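Long-range contacts in putative GTP pyrophosphokinase (Streptococcus mutans, PDB 3L9D), which probably transfers pyrophosphate from ATP to GTP, the first step of ppGpp synthesis: residues Tyr44-Gly49 with Tyr157-Ile162; Ile53-Ile58 with Arg126-Met131; Asp104-Arg109 with Arg166-Glu171; Asp120-Leu125 with Ile172-Leu177. All coordinates share one frame; numbering follows the deposited sequence.

Contact 1 of 4, residues Tyr44-Gly49 with Tyr157-Ile162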
loop_
_atom_site.group_PDB
_atom_site.type_symbol
_atom_site.label_atom_id
_atom_site.label_comp_id
_atom_site.label_asym_id
_atom_site.label_seq_id
_atom_site.Cartn_x
_atom_site.Cartn_y
_atom_site.Cartn_z
ATOM N N TYR A 44 2.865 -14.034 -8.779
ATOM C CA TYR A 44 2.756 -12.706 -8.182
ATOM C C TYR A 44 2.076 -11.763 -9.145
ATOM O O TYR A 44 1.333 -10.866 -8.738
ATOM C CB TYR A 44 4.130 -12.144 -7.800
ATOM C CG TYR A 44 4.837 -12.914 -6.712
ATOM C CD1 TYR A 44 4.715 -12.548 -5.379
ATOM C CD2 TYR A 44 5.621 -14.005 -7.020
ATOM C CE1 TYR A 44 5.363 -13.258 -4.382
ATOM C CE2 TYR A 44 6.265 -14.706 -6.049
ATOM C CZ TYR A 44 6.133 -14.334 -4.733
ATOM O OH TYR A 44 6.788 -15.052 -3.775
ATOM N N ILE A 45 2.331 -11.964 -10.430
ATOM C CA ILE A 45 1.647 -11.190 -11.445
ATOM C C ILE A 45 0.148 -11.460 -11.391
ATOM O O ILE A 45 -0.665 -10.530 -11.452
ATOM C CB ILE A 45 2.193 -11.482 -12.849
ATOM C CG1 ILE A 45 3.590 -10.872 -12.997
ATOM C CG2 ILE A 45 1.233 -10.925 -13.911
ATOM C CD1 ILE A 45 4.474 -11.582 -13.973
ATOM N N GLN A 46 -0.207 -12.738 -11.282
ATOM C CA GLN A 46 -1.599 -13.157 -11.133
ATOM C C GLN A 46 -2.223 -12.554 -9.878
ATOM O O GLN A 46 -3.316 -11.985 -9.944
ATOM C CB GLN A 46 -1.694 -14.674 -11.010
ATOM C CG GLN A 46 -1.210 -15.447 -12.197
ATOM C CD GLN A 46 -1.523 -16.940 -12.072
ATOM O OE1 GLN A 46 -0.610 -17.775 -12.011
ATOM N NE2 GLN A 46 -2.821 -17.280 -12.013
ATOM N N ALA A 47 -1.533 -12.713 -8.740
ATOM C CA ALA A 47 -2.006 -12.213 -7.448
ATOM C C ALA A 47 -2.322 -10.707 -7.467
ATOM O O ALA A 47 -3.355 -10.286 -6.957
ATOM C CB ALA A 47 -1.011 -12.543 -6.364
ATOM N N VAL A 48 -1.459 -9.894 -8.068
ATOM C CA VAL A 48 -1.725 -8.461 -8.149
ATOM C C VAL A 48 -3.008 -8.197 -8.909
ATOM O O VAL A 48 -3.773 -7.296 -8.563
ATOM C CB VAL A 48 -0.572 -7.686 -8.827
ATOM C CG1 VAL A 48 -0.943 -6.226 -9.006
ATOM C CG2 VAL A 48 0.681 -7.784 -7.999
ATOM N N GLY A 49 -3.229 -8.981 -9.962
ATOM C CA GLY A 49 -4.400 -8.821 -10.810
ATOM C C GLY A 49 -5.693 -9.153 -10.074
ATOM O O GLY A 49 -6.651 -8.374 -10.154
ATOM N N TYR A 157 -1.556 -14.868 0.359
ATOM C CA TYR A 157 -2.600 -14.990 -0.640
ATOM C C TYR A 157 -2.382 -16.258 -1.442
ATOM O O TYR A 157 -1.327 -16.432 -2.055
ATOM C CB TYR A 157 -2.607 -13.773 -1.564
ATOM C CG TYR A 157 -3.756 -13.802 -2.519
ATOM C CD1 TYR A 157 -5.039 -13.466 -2.098
ATOM C CD2 TYR A 157 -3.581 -14.200 -3.841
ATOM C CE1 TYR A 157 -6.116 -13.507 -2.981
ATOM C CE2 TYR A 157 -4.661 -14.252 -4.728
ATOM C CZ TYR A 157 -5.914 -13.895 -4.286
ATOM O OH TYR A 157 -6.979 -13.939 -5.142
ATOM N N PRO A 158 -3.359 -17.174 -1.401
ATOM C CA PRO A 158 -3.251 -18.398 -2.191
ATOM C C PRO A 158 -3.640 -18.129 -3.631
ATOM O O PRO A 158 -4.758 -17.676 -3.902
ATOM C CB PRO A 158 -4.268 -19.331 -1.531
ATOM C CG PRO A 158 -4.458 -18.787 -0.151
ATOM C CD PRO A 158 -4.358 -17.302 -0.328
ATOM N N VAL A 159 -2.722 -18.390 -4.552
ATOM C CA VAL A 159 -3.023 -18.216 -5.960
ATOM C C VAL A 159 -2.914 -19.539 -6.699
ATOM O O VAL A 159 -1.869 -20.182 -6.677
ATOM C CB VAL A 159 -2.106 -17.167 -6.610
ATOM C CG1 VAL A 159 -0.661 -17.496 -6.357
ATOM C CG2 VAL A 159 -2.386 -17.083 -8.102
ATOM N N ASP A 160 -4.002 -19.954 -7.342
ATOM C CA ASP A 160 -3.973 -21.178 -8.143
ATOM C C ASP A 160 -3.322 -20.920 -9.483
ATOM O O ASP A 160 -3.713 -20.003 -10.173
ATOM C CB ASP A 160 -5.381 -21.756 -8.327
ATOM C CG ASP A 160 -5.949 -22.301 -7.029
ATOM O OD1 ASP A 160 -5.852 -23.528 -6.792
ATOM O OD2 ASP A 160 -6.443 -21.491 -6.222
ATOM N N THR A 161 -2.301 -21.705 -9.816
ATOM C CA THR A 161 -1.629 -21.600 -11.103
ATOM C C THR A 161 -1.940 -22.874 -11.896
ATOM O O THR A 161 -2.574 -23.785 -11.375
ATOM C CB THR A 161 -0.097 -21.444 -10.942
ATOM O OG1 THR A 161 0.447 -22.655 -10.408
ATOM C CG2 THR A 161 0.238 -20.317 -9.991
ATOM N N ILE A 162 -1.504 -22.950 -13.150
ATOM C CA ILE A 162 -1.706 -24.165 -13.926
ATOM C C ILE A 162 -0.899 -25.350 -13.378
ATOM O O ILE A 162 -1.198 -26.510 -13.683
ATOM C CB ILE A 162 -1.405 -23.958 -15.423
ATOM C CG1 ILE A 162 0.074 -23.669 -15.652
ATOM C CG2 ILE A 162 -2.243 -22.834 -15.980
ATOM C CD1 ILE A 162 0.398 -23.320 -17.099
#

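Contact 2 of 4, residues Ile53-Ile58 with Arg126-Met131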
loop_
_atom_site.group_PDB
_atom_site.type_symbol
_atom_site.label_atom_id
_atom_site.label_comp_id
_atom_site.label_asym_id
_atom_site.label_seq_id
_atom_site.Cartn_x
_atom_site.Cartn_y
_atom_site.Cartn_z
ATOM N N ILE A 53 -8.779 -6.562 -8.554
ATOM C CA ILE A 53 -10.206 -6.678 -8.839
ATOM C C ILE A 53 -11.016 -6.929 -7.549
ATOM O O ILE A 53 -12.076 -6.331 -7.350
ATOM C CB ILE A 53 -10.474 -7.719 -9.964
ATOM C CG1 ILE A 53 -11.077 -7.039 -11.204
ATOM C CG2 ILE A 53 -11.322 -8.851 -9.471
ATOM C CD1 ILE A 53 -10.084 -6.047 -11.962
ATOM N N LYS A 54 -10.493 -7.762 -6.649
ATOM C CA LYS A 54 -11.126 -7.952 -5.342
ATOM C C LYS A 54 -11.260 -6.620 -4.572
ATOM O O LYS A 54 -12.362 -6.246 -4.166
ATOM C CB LYS A 54 -10.395 -9.015 -4.508
ATOM C CG LYS A 54 -10.523 -10.460 -4.996
ATOM C CD LYS A 54 -9.459 -11.321 -4.312
ATOM C CE LYS A 54 -9.511 -12.786 -4.707
ATOM N NZ LYS A 54 -10.752 -13.432 -4.214
ATOM N N PHE A 55 -10.153 -5.898 -4.396
ATOM C CA PHE A 55 -10.169 -4.641 -3.634
ATOM C C PHE A 55 -10.994 -3.517 -4.272
ATOM O O PHE A 55 -11.461 -2.619 -3.565
ATOM C CB PHE A 55 -8.742 -4.124 -3.353
ATOM C CG PHE A 55 -7.954 -4.997 -2.430
ATOM C CD1 PHE A 55 -8.596 -5.877 -1.577
ATOM C CD2 PHE A 55 -6.570 -4.943 -2.416
ATOM C CE1 PHE A 55 -7.868 -6.704 -0.730
ATOM C CE2 PHE A 55 -5.830 -5.749 -1.562
ATOM C CZ PHE A 55 -6.480 -6.634 -0.721
ATOM N N ARG A 56 -11.156 -3.547 -5.595
ATOM C CA ARG A 56 -11.907 -2.505 -6.290
ATOM C C ARG A 56 -13.412 -2.712 -6.141
ATOM O O ARG A 56 -14.203 -1.800 -6.399
ATOM C CB ARG A 56 -11.535 -2.468 -7.760
ATOM C CG ARG A 56 -10.189 -1.879 -8.046
ATOM C CD ARG A 56 -9.964 -1.759 -9.556
ATOM N NE ARG A 56 -8.745 -1.020 -9.822
ATOM C CZ ARG A 56 -7.779 -1.449 -10.617
ATOM N NH1 ARG A 56 -7.923 -2.611 -11.248
ATOM N NH2 ARG A 56 -6.689 -0.708 -10.786
ATOM N N GLY A 57 -13.784 -3.919 -5.708
ATOM C CA GLY A 57 -15.166 -4.303 -5.499
ATOM C C GLY A 57 -15.707 -3.905 -4.145
ATOM O O GLY A 57 -16.923 -3.875 -3.937
ATOM N N ILE A 58 -14.808 -3.601 -3.215
ATOM C CA ILE A 58 -15.223 -3.092 -1.927
ATOM C C ILE A 58 -15.886 -1.742 -2.170
ATOM O O ILE A 58 -16.960 -1.453 -1.630
ATOM C CB ILE A 58 -14.029 -2.914 -0.989
ATOM C CG1 ILE A 58 -13.496 -4.267 -0.536
ATOM C CG2 ILE A 58 -14.426 -2.083 0.203
ATOM C CD1 ILE A 58 -12.134 -4.168 0.136
ATOM N N ARG A 126 -9.021 -7.543 7.534
ATOM C CA ARG A 126 -8.861 -8.561 8.583
ATOM C C ARG A 126 -9.972 -9.611 8.590
ATOM O O ARG A 126 -9.744 -10.761 8.988
ATOM C CB ARG A 126 -8.818 -7.899 9.950
ATOM C CG ARG A 126 -7.580 -7.106 10.234
ATOM C CD ARG A 126 -7.611 -6.543 11.648
ATOM N NE ARG A 126 -6.622 -5.487 11.793
ATOM C CZ ARG A 126 -6.887 -4.256 12.212
ATOM N NH1 ARG A 126 -8.120 -3.913 12.590
ATOM N NH2 ARG A 126 -5.906 -3.375 12.280
ATOM N N GLN A 127 -11.175 -9.217 8.166
ATOM C CA GLN A 127 -12.306 -10.156 8.119
ATOM C C GLN A 127 -12.455 -10.944 6.792
ATOM O O GLN A 127 -13.369 -11.753 6.660
ATOM C CB GLN A 127 -13.625 -9.455 8.477
ATOM C CG GLN A 127 -14.039 -8.371 7.475
ATOM C CD GLN A 127 -15.428 -8.593 6.850
ATOM O OE1 GLN A 127 -15.964 -7.710 6.151
ATOM N NE2 GLN A 127 -16.013 -9.774 7.101
ATOM N N ARG A 128 -11.575 -10.708 5.818
ATOM C CA ARG A 128 -11.580 -11.501 4.585
ATOM C C ARG A 128 -11.069 -12.923 4.849
ATOM O O ARG A 128 -10.258 -13.140 5.746
ATOM C CB ARG A 128 -10.755 -10.834 3.478
ATOM C CG ARG A 128 -11.269 -9.487 2.999
ATOM C CD ARG A 128 -10.586 -9.081 1.702
ATOM N NE ARG A 128 -10.933 -9.917 0.547
ATOM C CZ ARG A 128 -11.831 -9.610 -0.392
ATOM N NH1 ARG A 128 -12.529 -8.480 -0.353
ATOM N NH2 ARG A 128 -12.043 -10.452 -1.380
ATOM N N LYS A 129 -11.578 -13.885 4.083
ATOM C CA LYS A 129 -11.201 -15.286 4.218
ATOM C C LYS A 129 -10.374 -15.800 3.036
ATOM O O LYS A 129 -9.899 -16.938 3.067
ATOM C CB LYS A 129 -12.449 -16.159 4.356
ATOM C CG LYS A 129 -12.871 -16.435 5.789
ATOM C CD LYS A 129 -13.133 -15.149 6.554
ATOM C CE LYS A 129 -13.218 -15.398 8.067
ATOM N NZ LYS A 129 -14.111 -16.557 8.374
ATOM N N ASP A 130 -10.222 -14.985 1.992
ATOM C CA ASP A 130 -9.470 -15.401 0.810
ATOM C C ASP A 130 -8.015 -14.979 0.879
ATOM O O ASP A 130 -7.275 -15.099 -0.089
ATOM C CB ASP A 130 -10.092 -14.861 -0.476
ATOM C CG ASP A 130 -10.023 -13.341 -0.570
ATOM O OD1 ASP A 130 -9.972 -12.665 0.491
ATOM O OD2 ASP A 130 -10.051 -12.832 -1.718
ATOM N N MET A 131 -7.624 -14.461 2.031
ATOM C CA MET A 131 -6.249 -14.118 2.313
ATOM C C MET A 131 -6.200 -14.086 3.818
ATOM O O MET A 131 -7.234 -14.046 4.475
ATOM C CB MET A 131 -5.884 -12.749 1.719
ATOM C CG MET A 131 -6.605 -11.565 2.346
ATOM S SD MET A 131 -6.554 -10.011 1.419
ATOM C CE MET A 131 -7.532 -10.435 -0.012
HETATM O O HOH W 1 -14.311 -7.310 -2.554
#

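Contact 3 of 4, residues Asp104-Arg109 with Arg166-Glu171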
loop_
_atom_site.group_PDB
_atom_site.type_symbol
_atom_site.label_atom_id
_atom_site.label_comp_id
_atom_site.label_asym_id
_atom_site.label_seq_id
_atom_site.Cartn_x
_atom_site.Cartn_y
_atom_site.Cartn_z
ATOM N N ASP A 104 7.022 -8.332 0.210
ATOM C CA ASP A 104 6.460 -7.289 -0.634
ATOM C C ASP A 104 6.756 -7.464 -2.123
ATOM O O ASP A 104 6.892 -6.490 -2.855
ATOM C CB ASP A 104 6.952 -5.917 -0.165
ATOM C CG ASP A 104 8.489 -5.797 -0.148
ATOM O OD1 ASP A 104 9.199 -6.818 -0.247
ATOM O OD2 ASP A 104 8.989 -4.654 -0.031
ATOM N N ILE A 105 6.873 -8.699 -2.580
ATOM C CA ILE A 105 7.074 -8.893 -4.000
ATOM C C ILE A 105 5.844 -8.344 -4.750
ATOM O O ILE A 105 5.948 -7.382 -5.517
ATOM C CB ILE A 105 7.402 -10.352 -4.333
ATOM C CG1 ILE A 105 8.746 -10.712 -3.684
ATOM C CG2 ILE A 105 7.429 -10.581 -5.850
ATOM C CD1 ILE A 105 9.267 -12.079 -4.035
ATOM N N ALA A 106 4.671 -8.912 -4.495
ATOM C CA ALA A 106 3.455 -8.256 -4.947
ATOM C C ALA A 106 3.235 -7.067 -4.029
ATOM O O ALA A 106 3.307 -7.208 -2.805
ATOM C CB ALA A 106 2.280 -9.201 -4.885
ATOM N N GLY A 107 2.977 -5.902 -4.613
ATOM C CA GLY A 107 2.713 -4.717 -3.818
ATOM C C GLY A 107 1.431 -4.019 -4.229
ATOM O O GLY A 107 1.225 -3.757 -5.412
ATOM N N LEU A 108 0.563 -3.718 -3.264
ATOM C CA LEU A 108 -0.700 -3.061 -3.569
ATOM C C LEU A 108 -0.890 -1.775 -2.797
ATOM O O LEU A 108 -0.390 -1.624 -1.688
ATOM C CB LEU A 108 -1.879 -3.994 -3.321
ATOM C CG LEU A 108 -2.162 -4.962 -4.469
ATOM C CD1 LEU A 108 -1.915 -6.379 -4.052
ATOM C CD2 LEU A 108 -3.589 -4.772 -4.970
ATOM N N ARG A 109 -1.624 -0.847 -3.388
ATOM C CA ARG A 109 -1.888 0.424 -2.741
ATOM C C ARG A 109 -3.369 0.725 -2.709
ATOM O O ARG A 109 -4.008 0.776 -3.743
ATOM C CB ARG A 109 -1.168 1.557 -3.461
ATOM C CG ARG A 109 0.312 1.459 -3.351
ATOM C CD ARG A 109 0.938 2.824 -3.400
ATOM N NE ARG A 109 2.378 2.703 -3.196
ATOM C CZ ARG A 109 3.288 3.241 -4.001
ATOM N NH1 ARG A 109 2.890 3.949 -5.061
ATOM N NH2 ARG A 109 4.588 3.072 -3.739
ATOM N N ARG A 166 0.040 -21.795 -5.033
ATOM C CA ARG A 166 1.201 -21.151 -4.431
ATOM C C ARG A 166 0.738 -20.155 -3.378
ATOM O O ARG A 166 -0.147 -19.327 -3.644
ATOM C CB ARG A 166 1.991 -20.386 -5.488
ATOM C CG ARG A 166 2.277 -21.173 -6.725
ATOM C CD ARG A 166 3.673 -21.763 -6.683
ATOM N NE ARG A 166 3.825 -22.819 -7.684
ATOM C CZ ARG A 166 3.421 -24.079 -7.511
ATOM N NH1 ARG A 166 2.837 -24.447 -6.363
ATOM N NH2 ARG A 166 3.602 -24.974 -8.484
ATOM N N ILE A 167 1.331 -20.211 -2.192
ATOM C CA ILE A 167 1.036 -19.189 -1.192
ATOM C C ILE A 167 2.069 -18.069 -1.349
ATOM O O ILE A 167 3.241 -18.275 -1.025
ATOM C CB ILE A 167 1.099 -19.761 0.261
ATOM C CG1 ILE A 167 0.386 -21.124 0.366
ATOM C CG2 ILE A 167 0.544 -18.763 1.263
ATOM C CD1 ILE A 167 -1.065 -21.069 0.851
ATOM N N ILE A 168 1.654 -16.902 -1.856
ATOM C CA ILE A 168 2.554 -15.739 -1.972
ATOM C C ILE A 168 2.251 -14.638 -0.941
ATOM O O ILE A 168 1.169 -14.574 -0.380
ATOM C CB ILE A 168 2.526 -15.127 -3.396
ATOM C CG1 ILE A 168 1.146 -14.547 -3.721
ATOM C CG2 ILE A 168 2.915 -16.180 -4.436
ATOM C CD1 ILE A 168 0.993 -13.106 -3.401
ATOM N N MET A 169 3.210 -13.759 -0.685
ATOM C CA MET A 169 2.951 -12.649 0.223
ATOM C C MET A 169 2.855 -11.342 -0.547
ATOM O O MET A 169 3.657 -11.076 -1.440
ATOM C CB MET A 169 4.026 -12.556 1.305
ATOM C CG MET A 169 3.755 -13.426 2.533
ATOM S SD MET A 169 4.999 -13.156 3.815
ATOM C CE MET A 169 6.345 -14.162 3.203
ATOM N N ALA A 170 1.856 -10.543 -0.205
ATOM C CA ALA A 170 1.679 -9.253 -0.842
ATOM C C ALA A 170 1.749 -8.139 0.204
ATOM O O ALA A 170 1.255 -8.291 1.325
ATOM C CB ALA A 170 0.363 -9.208 -1.584
ATOM N N GLU A 171 2.373 -7.021 -0.149
ATOM C CA GLU A 171 2.323 -5.872 0.737
ATOM C C GLU A 171 1.272 -4.852 0.297
ATOM O O GLU A 171 1.365 -4.266 -0.784
ATOM C CB GLU A 171 3.674 -5.204 0.834
ATOM C CG GLU A 171 3.558 -3.845 1.474
ATOM C CD GLU A 171 4.890 -3.297 1.894
ATOM O OE1 GLU A 171 5.471 -2.509 1.109
ATOM O OE2 GLU A 171 5.353 -3.664 3.011
HETATM O O HOH W 2 8.605 -4.498 2.800
HETATM O O HOH W 3 6.337 -11.342 -1.656
#

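Contact 4 of 4, residues Asp120-Leu125 with Ile172-Leu177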
loop_
_atom_site.group_PDB
_atom_site.type_symbol
_atom_site.label_atom_id
_atom_site.label_comp_id
_atom_site.label_asym_id
_atom_site.label_seq_id
_atom_site.Cartn_x
_atom_site.Cartn_y
_atom_site.Cartn_z
ATOM N N ASP A 120 -11.164 1.630 8.769
ATOM C CA ASP A 120 -12.276 0.936 8.120
ATOM C C ASP A 120 -11.755 -0.021 7.034
ATOM O O ASP A 120 -12.154 -1.185 6.977
ATOM C CB ASP A 120 -13.309 1.917 7.561
ATOM C CG ASP A 120 -13.852 2.866 8.622
ATOM O OD1 ASP A 120 -14.059 2.424 9.781
ATOM O OD2 ASP A 120 -14.070 4.057 8.292
ATOM N N VAL A 121 -10.845 0.455 6.189
ATOM C CA VAL A 121 -10.203 -0.442 5.242
ATOM C C VAL A 121 -9.566 -1.616 5.974
ATOM O O VAL A 121 -9.540 -2.740 5.462
ATOM C CB VAL A 121 -9.121 0.261 4.428
ATOM C CG1 VAL A 121 -8.234 -0.790 3.726
ATOM C CG2 VAL A 121 -9.758 1.251 3.449
ATOM N N LEU A 122 -9.064 -1.358 7.181
ATOM C CA LEU A 122 -8.354 -2.380 7.964
ATOM C C LEU A 122 -9.320 -3.449 8.458
ATOM O O LEU A 122 -9.080 -4.631 8.265
ATOM C CB LEU A 122 -7.606 -1.736 9.133
ATOM C CG LEU A 122 -6.074 -1.791 9.216
ATOM C CD1 LEU A 122 -5.390 -2.223 7.904
ATOM C CD2 LEU A 122 -5.482 -0.490 9.800
ATOM N N GLU A 123 -10.424 -3.029 9.071
ATOM C CA GLU A 123 -11.459 -3.966 9.524
ATOM C C GLU A 123 -11.923 -4.908 8.414
ATOM O O GLU A 123 -12.155 -6.103 8.655
ATOM C CB GLU A 123 -12.676 -3.230 10.105
ATOM C CG GLU A 123 -12.369 -2.323 11.283
ATOM N N LEU A 124 -12.060 -4.367 7.208
ATOM C CA LEU A 124 -12.483 -5.153 6.062
ATOM C C LEU A 124 -11.432 -6.194 5.710
ATOM O O LEU A 124 -11.752 -7.359 5.478
ATOM C CB LEU A 124 -12.742 -4.245 4.855
ATOM C CG LEU A 124 -13.945 -3.310 4.968
ATOM C CD1 LEU A 124 -13.700 -1.997 4.261
ATOM C CD2 LEU A 124 -15.182 -4.000 4.438
ATOM N N LEU A 125 -10.177 -5.762 5.661
ATOM C CA LEU A 125 -9.077 -6.638 5.273
ATOM C C LEU A 125 -8.911 -7.822 6.234
ATOM O O LEU A 125 -8.699 -8.970 5.802
ATOM C CB LEU A 125 -7.779 -5.835 5.201
ATOM C CG LEU A 125 -7.200 -5.455 3.842
ATOM C CD1 LEU A 125 -8.284 -5.196 2.831
ATOM C CD2 LEU A 125 -6.260 -4.256 3.995
ATOM N N ILE A 172 0.263 -4.663 1.134
ATOM C CA ILE A 172 -0.763 -3.665 0.904
ATOM C C ILE A 172 -0.455 -2.394 1.685
ATOM O O ILE A 172 -0.394 -2.404 2.915
ATOM C CB ILE A 172 -2.122 -4.199 1.371
ATOM C CG1 ILE A 172 -2.430 -5.508 0.665
ATOM C CG2 ILE A 172 -3.220 -3.194 1.109
ATOM C CD1 ILE A 172 -3.431 -6.361 1.397
ATOM N N GLN A 173 -0.251 -1.288 0.991
ATOM C CA GLN A 173 -0.114 -0.015 1.695
ATOM C C GLN A 173 -1.376 0.801 1.564
ATOM O O GLN A 173 -1.941 0.901 0.468
ATOM C CB GLN A 173 1.092 0.780 1.198
ATOM C CG GLN A 173 2.399 0.122 1.590
ATOM C CD GLN A 173 3.588 0.933 1.177
ATOM O OE1 GLN A 173 3.579 2.157 1.284
ATOM N NE2 GLN A 173 4.624 0.261 0.693
ATOM N N ILE A 174 -1.813 1.375 2.679
ATOM C CA ILE A 174 -3.026 2.177 2.713
ATOM C C ILE A 174 -2.642 3.653 2.941
ATOM O O ILE A 174 -1.890 3.977 3.863
ATOM C CB ILE A 174 -3.973 1.634 3.805
ATOM C CG1 ILE A 174 -4.083 0.108 3.665
ATOM C CG2 ILE A 174 -5.340 2.305 3.736
ATOM C CD1 ILE A 174 -4.724 -0.602 4.831
ATOM N N ARG A 175 -3.142 4.552 2.101
ATOM C CA ARG A 175 -2.639 5.926 2.086
ATOM C C ARG A 175 -3.705 6.936 1.727
ATOM O O ARG A 175 -4.581 6.653 0.915
ATOM C CB ARG A 175 -1.533 6.049 1.038
ATOM C CG ARG A 175 -0.268 5.297 1.358
ATOM C CD ARG A 175 0.735 5.447 0.243
ATOM N NE ARG A 175 2.030 4.850 0.564
ATOM C CZ ARG A 175 3.087 4.883 -0.243
ATOM N NH1 ARG A 175 3.010 5.489 -1.421
ATOM N NH2 ARG A 175 4.226 4.321 0.131
ATOM N N THR A 176 -3.611 8.139 2.282
ATOM C CA THR A 176 -4.373 9.258 1.711
ATOM C C THR A 176 -3.750 9.713 0.388
ATOM O O THR A 176 -2.620 9.366 0.052
ATOM C CB THR A 176 -4.494 10.476 2.671
ATOM O OG1 THR A 176 -3.194 10.913 3.101
ATOM C CG2 THR A 176 -5.336 10.123 3.863
ATOM N N LEU A 177 -4.496 10.499 -0.370
ATOM C CA LEU A 177 -3.971 11.042 -1.604
ATOM C C LEU A 177 -2.673 11.831 -1.304
ATOM O O LEU A 177 -1.640 11.647 -1.974
ATOM C CB LEU A 177 -5.048 11.909 -2.255
ATOM C CG LEU A 177 -6.301 11.200 -2.824
ATOM C CD1 LEU A 177 -6.356 9.667 -2.525
ATOM C CD2 LEU A 177 -7.633 11.893 -2.396
#

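Contact 1 of 4, residues Tyr44-Gly49 with Tyr157-Ile162
The Y157 ring meets helix 42-64 obliquely through its CD2 corner, 4.0 Å from A47 CB, while the end of the Q46 side chain, the other flat group, lies near T161 and the D160 backbone. This is helix-on-sheet packing: the helix runs across strand 150-161, their local axes 8.7 Å apart at closest and their directions 116° apart. Y157 and V159, two residues apart on the strand, both point their CB toward the helix, and A47 settles beside V159, the two CA atoms 6.3 Å apart. With CG anti to the backbone N (chi1 -174°), the Y157 side chain reaches helix 42-64, where it also touches L51 and K54 and its hydroxyl bonds to E50 OE1. Backbone bonds from Y157 to I168 and from V159 to R166 join the strand to the neighbouring strand 164-176, and A47 also touches I168, so the helix bridges both strands of this hairpin. Toward the strand end Q46 and T161 are partly exposed, and T161 OG1 is tied into the turn by S163 N and G164 O. The Q46 side chain leaves the helix extended and passes V159 at about a right angle, V159 CG2 lying 3.8 Å from Q46 CB.

Contact 2 of 4, residues Ile53-Ile58 with Arg126-Met131
A three-residue salt-bridge network, K54 with R128 and D130, joins helix 42-64 to the loop that leads into strand 132-139. K54 comes from the opposite direction to D130 and gives its NZ to D130 OD2 at 2.7 Å, on the anti lone pair of that oxygen. R128, its chain bent at chi3 (68°), grips the same carboxylate side-on: NE bonds to D130 OD1 at 2.9 Å, and NH2 reaches D130 OD2 from above the carboxylate plane. A water in the guanidinium plane accepts from R128 NH1 and donates to K54 O, linking loop and helix backbone a second time. Deeper in, M131 SD lies at the edge of the F55 ring, 5.2 Å from its centroid, in a Met-aromatic contact, with M131 CE 3.8 Å from F55 CE1. D130 OD2 thus accepts from two cations whose nitrogens, K54 NZ and R128 NH2, are 4.3 Å apart; they share one carboxylate, which is probably held in its ionised form by them.

Contact 3 of 4, residues Asp104-Arg109 with Arg166-Glu171
E171 carries its CG opposite the backbone N (chi1 166°) and D104 places its own between N and the carbonyl carbon (chi1 57°), which brings E171 CD to 3.9 Å from D104 CB; the backbones themselves set D104 CB 3.5 Å from E171 CB. The carboxylates come within 4.3 Å, D104 OD2 to E171 OE1; E171 OE1 is bonded to Q173 NE2, and D104 OD2 has long, weak ion pairs with K79 and R91. Backbone bonds join the strands: E171 N donates to A106 O at 2.8 Å, and E171 O accepts from L108 N at 2.7 Å, the bond nearly straight (172° at the hydrogen). E171 therefore uses both its backbone groups on strand 106-112. Where the strand begins, a water takes the I105 N-H and lies 2.7 Å from M169 O. A106 and A170 meet through their CB atoms at 3.8 Å, on the face where L108 and I168 touch helix 42-64; E171 points to the other. Such a parallel pair, inside a mixed five-stranded sheet, is consistent with the nucleotidyltransferase-like fold of the Rel/Spo family.

Contact 4 of 4, residues Asp120-Leu125 with Ile172-Leu177
T176 OG1 is held by two groups, M179 N and D216 OD2, where the strand carrying I172 and I174 under helix 117-126 gives way to the next helix; T176 is its N-cap. The contact itself is apolar. I174 makes the largest share of it: its CG1 lies opposite the carbonyl carbon (chi1 -48°) and the chain continues extended, so that CD1 enters between three helix residues. V121 meets it tip to tip, CG1 to I174 CD1 at 3.7 Å. L122 crosses it at a slant, its CD1 3.5 Å from I174 CD1, and L125 CD2 lies 4.1 Å from I174 CD1, also end to end. L125, one turn after V121, also meets I172, CD2 to I172 CG2 at 4.3 Å. Q173 and R175, the alternate residues of the strand, project from the opposite face, where R175 bonds to N180 OD1 and Y148 OH. V121 and I174 both touch V112, which extends the hydrophobic layer. Helix and strand run nearly antiparallel (157°), their local axes 10.5 Å apart; with helix 42-64 this helix covers one face of the central mixed sheet, consistent with the family's nucleotidyltransferase-like fold.

Overall arrangement
Helix 42-64, near the N terminus, supplies the first segments of contacts 1 and 2. The chain then lays down 104-109 and 120-125 before any loop closes. Segment 126-131 closes contact 2, 157-162 closes contact 1 around it, and strand 164-176 ends the series, closing contact 3 and then contact 4. Contact 2 is thus enclosed by contact 1, whereas contacts 3 and 4 cross both of these and each other. In space, F55 of contact 2 touches L108 of contact 3 and L125 and I172 of contact 4. Together the contacts fix helices 42-64 and 117-126 on one face of the sheet and pair its strands 106-112 and 164-176.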